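Local coordinates for prolyl-tRNA synthetase (Giardia lamblia ATCC 50803, PDB 3IAL), which probably catalyses the ATP-dependent attachment of L-proline to tRNA(Pro), and is bound here to the prolyl-adenylate intermediate, at residues S402-E407 / V412-I417; D200-K205 / P295-I300. All coordinates share one frame; numbering follows the deposited sequence.

Contact 1: residues S402-E407 / V412-I417; sequences SSHTTE and VVKNVI
H404 lies alongside V412, the two side chains pointing the same way, and its imidazole reaches over the valine. V412 CB sits over one face of the ring, displaced toward the rim, 3.9 Å from the H404 ring centroid and 27° off the normal, a CH-pi contact. With CG held between the backbone N and the carbonyl carbon (chi1 67°), the ring leans to the neighbouring strand, and H404 CE1 comes within 3.5 Å of V412 CG1. The other methyl, V412 CG2, has T406 OG1 as its nearest partner across the strands, and that hydroxyl also makes a weak hydrogen bond to E410 O in the turn.

Strands 402-405 and 411-414 form an antiparallel beta hairpin on the surface, apart from the larger sheets. Two hydrogen-bonded pairs, S402 with K414 and H404 with V412, flank the non-hydrogen-bonded pair S403 with V413. The bond from K414 N to S402 O is short at 2.7 Å; V412 N to H404 O is straighter, with an N-H...O angle of 172°. S403 and V413 occupy the sheet face that V413 turns to L336 and V401.

On the face of S402 and H404, K414 starts with CB 3.5 Å from S402 OG. From CG its chain runs extended, and CE passes 4.1 Å from H404 CE1. At the tip, K414 NZ approaches H404 CE1 obliquely at 3.9 Å; a charge there would probably disfavour protonation of the imidazole. The same segment runs on into helix 416-438, where N415 OD1 caps the first turn through a weak bond from I417 N, while N415 ND2 donates to V398 O and K400 O.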
loop_
_atom_site.group_PDB
_atom_site.type_symbol
_atom_site.label_atom_id
_atom_site.label_comp_id
_atom_site.label_asym_id
_atom_site.label_seq_id
_atom_site.Cartn_x
_atom_site.Cartn_y
_atom_site.Cartn_z
ATOM N N SER B 402 22.414 6.257 -22.975
ATOM C CA SER B 402 21.806 6.151 -24.294
ATOM C C SER B 402 20.380 5.613 -24.146
ATOM O O SER B 402 20.087 4.827 -23.241
ATOM C CB SER B 402 22.641 5.266 -25.230
ATOM O OG SER B 402 22.637 3.914 -24.808
ATOM N N SER B 403 19.504 6.065 -25.032
ATOM C CA SER B 403 18.091 5.731 -24.969
ATOM C C SER B 403 17.528 5.579 -26.368
ATOM O O SER B 403 17.978 6.251 -27.290
ATOM C CB SER B 403 17.324 6.831 -24.233
ATOM O OG SER B 403 17.273 8.023 -25.003
ATOM N N HIS B 404 16.548 4.690 -26.517
ATOM C CA HIS B 404 15.750 4.604 -27.741
ATOM C C HIS B 404 14.323 4.156 -27.429
ATOM O O HIS B 404 14.044 3.639 -26.349
ATOM C CB HIS B 404 16.403 3.666 -28.768
ATOM C CG HIS B 404 16.431 2.228 -28.354
ATOM N ND1 HIS B 404 17.390 1.714 -27.507
ATOM C CD2 HIS B 404 15.625 1.189 -28.684
ATOM C CE1 HIS B 404 17.170 0.422 -27.328
ATOM N NE2 HIS B 404 16.103 0.079 -28.029
ATOM N N THR B 405 13.426 4.372 -28.386
ATOM C CA THR B 405 12.023 3.979 -28.250
ATOM C C THR B 405 11.728 2.839 -29.222
ATOM O O THR B 405 12.010 2.942 -30.415
ATOM C CB THR B 405 11.065 5.179 -28.494
ATOM O OG1 THR B 405 9.704 4.742 -28.388
ATOM C CG2 THR B 405 11.286 5.804 -29.867
ATOM N N THR B 406 11.174 1.748 -28.702
ATOM C CA THR B 406 10.884 0.557 -29.505
ATOM C C THR B 406 9.553 0.714 -30.258
ATOM O O THR B 406 8.878 1.736 -30.121
ATOM C CB THR B 406 10.851 -0.709 -28.615
ATOM O OG1 THR B 406 11.791 -0.564 -27.541
ATOM C CG2 THR B 406 11.196 -1.960 -29.423
ATOM N N GLU B 407 9.197 -0.291 -31.061
ATOM C CA GLU B 407 7.927 -0.315 -31.805
ATOM C C GLU B 407 6.724 0.013 -30.921
ATOM O O GLU B 407 5.844 0.777 -31.321
ATOM C CB GLU B 407 7.698 -1.693 -32.441
ATOM C CG GLU B 407 8.614 -2.035 -33.608
ATOM C CD GLU B 407 8.213 -3.330 -34.308
ATOM O OE1 GLU B 407 7.586 -4.194 -33.657
ATOM O OE2 GLU B 407 8.528 -3.484 -35.510
ATOM N N VAL B 412 13.806 2.389 -23.647
ATOM C CA VAL B 412 14.884 1.480 -23.270
ATOM C C VAL B 412 16.157 2.297 -23.009
ATOM O O VAL B 412 16.812 2.759 -23.950
ATOM C CB VAL B 412 15.150 0.446 -24.385
ATOM C CG1 VAL B 412 16.320 -0.457 -24.021
ATOM C CG2 VAL B 412 13.899 -0.376 -24.654
ATOM N N VAL B 413 16.483 2.483 -21.730
ATOM C CA VAL B 413 17.641 3.273 -21.318
ATOM C C VAL B 413 18.822 2.357 -21.017
ATOM O O VAL B 413 18.642 1.280 -20.450
ATOM C CB VAL B 413 17.314 4.137 -20.084
ATOM C CG1 VAL B 413 18.497 5.015 -19.709
ATOM C CG2 VAL B 413 16.092 5.006 -20.362
ATOM N N LYS B 414 20.023 2.783 -21.412
ATOM C CA LYS B 414 21.241 1.985 -21.235
ATOM C C LYS B 414 22.363 2.805 -20.593
ATOM O O LYS B 414 22.583 3.966 -20.947
ATOM C CB LYS B 414 21.717 1.436 -22.578
ATOM C CG LYS B 414 20.809 0.372 -23.174
ATOM C CD LYS B 414 21.319 -0.079 -24.534
ATOM C CE LYS B 414 20.350 -1.040 -25.201
ATOM N NZ LYS B 414 20.648 -1.196 -26.649
ATOM N N ASN B 415 23.084 2.177 -19.667
ATOM C CA ASN B 415 24.097 2.852 -18.866
ATOM C C ASN B 415 24.962 1.822 -18.147
ATOM O O ASN B 415 24.486 0.745 -17.793
ATOM C CB ASN B 415 23.413 3.777 -17.856
ATOM C CG ASN B 415 24.375 4.354 -16.834
ATOM O OD1 ASN B 415 24.473 3.857 -15.712
ATOM N ND2 ASN B 415 25.086 5.410 -17.217
ATOM N N VAL B 416 26.225 2.157 -17.920
ATOM C CA VAL B 416 27.161 1.227 -17.306
ATOM C C VAL B 416 26.738 0.827 -15.884
ATOM O O VAL B 416 26.842 -0.333 -15.526
ATOM C CB VAL B 416 28.623 1.781 -17.326
ATOM C CG1 VAL B 416 28.797 2.912 -16.332
ATOM C CG2 VAL B 416 29.629 0.664 -17.072
ATOM N N ILE B 417 26.235 1.770 -15.088
ATOM C CA ILE B 417 25.797 1.449 -13.723
ATOM C C ILE B 417 24.581 0.515 -13.764
ATOM O O ILE B 417 24.516 -0.455 -13.014
ATOM C CB ILE B 417 25.480 2.718 -12.876
ATOM C CG1 ILE B 417 26.684 3.665 -12.826
ATOM C CG2 ILE B 417 25.080 2.325 -11.466
ATOM C CD1 ILE B 417 28.004 2.985 -12.502
#

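Contact 2: residues D200-K205 / P295-I300; sequences DELCFK and PLIAPI
The carboxylate of E201 is the flat group that meets the second segment, and it does so through one oxygen: OE1 rests 4.0 Å from both CB and CD1 of L296. This is van der Waals contact between an oxygen and an aliphatic chain. The other oxygen, OE2, has a long, weak ion pair with K425. The F204 ring, from the same bend, takes no part across the contact; it meets the F198 ring at a plane angle of about 30° and touches C280 and I284.

A bend at chi2 (-67°) brings the E201 carboxylate to L296, and the two side chains cross at about a right angle. Nearer the backbone, E201 CB lies 3.9 Å from L296 CD2. That methyl also meets L202 CD2 at 3.8 Å, and L202 CD2 in turn reaches I297 CG2 at the same distance of 3.8 Å. The one methyl L202 CD2 therefore touches L296 and I297, neighbours in the 3-10 turn, with no direct hydrogen bond between the segments. The polar link is water-mediated: the water donates to E201 O at 2.6 Å and accepts from L296 N at 3.0 Å, bridging the last turn of one helix to the start of the 3-10 segment 295-297.

After L202 the chain leaves helical geometry at C203, which has a positive phi of 56°, and L202 O is held by H285 NE2. Helix 180-201 thus ends, within the class II synthetase core, against the linker leading from helix 276-285 to strand 302-307. Helix 52-71 borders the contact through L64, which touches E201, and I61, which touches I297, while K425 of helix 416-438 packs on C203 and P295.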
loop_
_atom_site.group_PDB
_atom_site.type_symbol
_atom_site.label_atom_id
_atom_site.label_comp_id
_atom_site.label_asym_id
_atom_site.label_seq_id
_atom_site.Cartn_x
_atom_site.Cartn_y
_atom_site.Cartn_z
ATOM N N ASP B 200 12.785 -13.497 -11.770
ATOM C CA ASP B 200 13.239 -12.372 -12.599
ATOM C C ASP B 200 13.713 -11.201 -11.739
ATOM O O ASP B 200 14.701 -10.543 -12.075
ATOM C CB ASP B 200 12.141 -11.876 -13.548
ATOM C CG ASP B 200 11.699 -12.923 -14.562
ATOM O OD1 ASP B 200 12.299 -14.015 -14.653
ATOM O OD2 ASP B 200 10.732 -12.642 -15.289
ATOM N N GLU B 201 13.013 -10.943 -10.634
ATOM C CA GLU B 201 13.300 -9.772 -9.800
ATOM C C GLU B 201 14.100 -10.082 -8.525
ATOM O O GLU B 201 15.099 -9.410 -8.257
ATOM C CB GLU B 201 12.004 -9.023 -9.481
ATOM C CG GLU B 201 11.333 -8.424 -10.737
ATOM C CD GLU B 201 12.142 -7.293 -11.376
ATOM O OE1 GLU B 201 12.590 -6.383 -10.656
ATOM O OE2 GLU B 201 12.314 -7.309 -12.609
ATOM N N LEU B 202 13.699 -11.095 -7.760
ATOM C CA LEU B 202 14.409 -11.428 -6.514
ATOM C C LEU B 202 15.481 -12.489 -6.682
ATOM O O LEU B 202 16.120 -12.870 -5.709
ATOM C CB LEU B 202 13.431 -11.838 -5.407
ATOM C CG LEU B 202 12.444 -10.742 -5.019
ATOM C CD1 LEU B 202 11.443 -11.303 -4.011
ATOM C CD2 LEU B 202 13.169 -9.499 -4.481
ATOM N N CYS B 203 15.684 -12.950 -7.915
ATOM C CA CYS B 203 16.807 -13.826 -8.254
ATOM C C CYS B 203 16.925 -15.118 -7.452
ATOM O O CYS B 203 18.038 -15.571 -7.188
ATOM C CB CYS B 203 18.122 -13.049 -8.136
ATOM S SG CYS B 203 18.168 -11.559 -9.117
ATOM N N PHE B 204 15.800 -15.718 -7.066
ATOM C CA PHE B 204 15.825 -17.052 -6.443
ATOM C C PHE B 204 14.766 -17.988 -7.035
ATOM O O PHE B 204 13.927 -17.575 -7.832
ATOM C CB PHE B 204 15.728 -16.966 -4.908
ATOM C CG PHE B 204 14.358 -16.611 -4.388
ATOM C CD1 PHE B 204 13.401 -17.595 -4.185
ATOM C CD2 PHE B 204 14.033 -15.290 -4.086
ATOM C CE1 PHE B 204 12.134 -17.271 -3.698
ATOM C CE2 PHE B 204 12.763 -14.958 -3.603
ATOM C CZ PHE B 204 11.818 -15.947 -3.408
ATOM N N LYS B 205 14.836 -19.252 -6.641
ATOM C CA LYS B 205 14.030 -20.316 -7.216
ATOM C C LYS B 205 13.324 -21.079 -6.103
ATOM O O LYS B 205 13.838 -21.190 -4.994
ATOM C CB LYS B 205 14.953 -21.275 -7.982
ATOM C CG LYS B 205 14.238 -22.255 -8.867
ATOM C CD LYS B 205 15.207 -23.160 -9.582
ATOM C CE LYS B 205 14.470 -24.319 -10.251
ATOM N NZ LYS B 205 15.418 -25.233 -10.975
ATOM N N PRO B 295 18.207 -5.560 -6.657
ATOM C CA PRO B 295 17.840 -4.160 -6.896
ATOM C C PRO B 295 16.399 -3.789 -6.537
ATOM O O PRO B 295 16.175 -2.714 -5.974
ATOM C CB PRO B 295 18.080 -3.987 -8.404
ATOM C CG PRO B 295 19.187 -4.917 -8.708
ATOM C CD PRO B 295 19.020 -6.102 -7.760
ATOM N N LEU B 296 15.445 -4.662 -6.856
ATOM C CA LEU B 296 14.025 -4.421 -6.560
ATOM C C LEU B 296 13.802 -3.938 -5.126
ATOM O O LEU B 296 13.044 -3.002 -4.886
ATOM C CB LEU B 296 13.199 -5.697 -6.781
ATOM C CG LEU B 296 11.705 -5.579 -6.434
ATOM C CD1 LEU B 296 10.999 -4.670 -7.444
ATOM C CD2 LEU B 296 11.019 -6.953 -6.349
ATOM N N ILE B 297 14.470 -4.589 -4.180
ATOM C CA ILE B 297 14.232 -4.331 -2.760
ATOM C C ILE B 297 15.348 -3.563 -2.062
ATOM O O ILE B 297 15.334 -3.459 -0.852
ATOM C CB ILE B 297 13.950 -5.648 -1.981
ATOM C CG1 ILE B 297 15.132 -6.634 -2.094
ATOM C CG2 ILE B 297 12.655 -6.268 -2.474
ATOM C CD1 ILE B 297 15.111 -7.791 -1.059
ATOM N N ALA B 298 16.304 -3.021 -2.810
ATOM C CA ALA B 298 17.351 -2.197 -2.207
ATOM C C ALA B 298 16.805 -0.785 -2.001
ATOM O O ALA B 298 16.497 -0.099 -2.982
ATOM C CB ALA B 298 18.592 -2.156 -3.106
ATOM N N PRO B 299 16.672 -0.339 -0.738
ATOM C CA PRO B 299 16.258 1.059 -0.542
ATOM C C PRO B 299 17.226 2.065 -1.182
ATOM O O PRO B 299 16.799 3.135 -1.609
ATOM C CB PRO B 299 16.225 1.205 0.987
ATOM C CG PRO B 299 15.953 -0.168 1.477
ATOM C CD PRO B 299 16.765 -1.050 0.550
ATOM N N ILE B 300 18.507 1.701 -1.254
ATOM C CA ILE B 300 19.522 2.467 -1.970
ATOM C C ILE B 300 20.234 1.526 -2.935
ATOM O O ILE B 300 20.916 0.603 -2.505
ATOM C CB ILE B 300 20.552 3.058 -0.977
ATOM C CG1 ILE B 300 19.923 4.196 -0.169
ATOM C CG2 ILE B 300 21.802 3.558 -1.702
ATOM C CD1 ILE B 300 20.663 4.487 1.128
HETATM O O HOH W 1 15.941 -7.023 -8.577
#

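How the contacts relate
Following the chain from the N terminus, contact 2 comes first: it joins the end of helix 180-201 to the linker 295-300, closing a loop of 89 residues that includes strands 207-211, 222-229, 235-245 and 263-274 of the catalytic core. The chain then enters the five-stranded sheet beginning at 302-307, in the anticodon-binding region, before contact 1 closes a much shorter loop as a hairpin. The two are in series, neither nested nor crossed. The centres of contact 1 and contact 2 are about 21 Å apart and their nearest atoms about 8 Å, without touching. Helix 416-438 connects them: it starts in contact 1, and its K425 packs on both segments of contact 2.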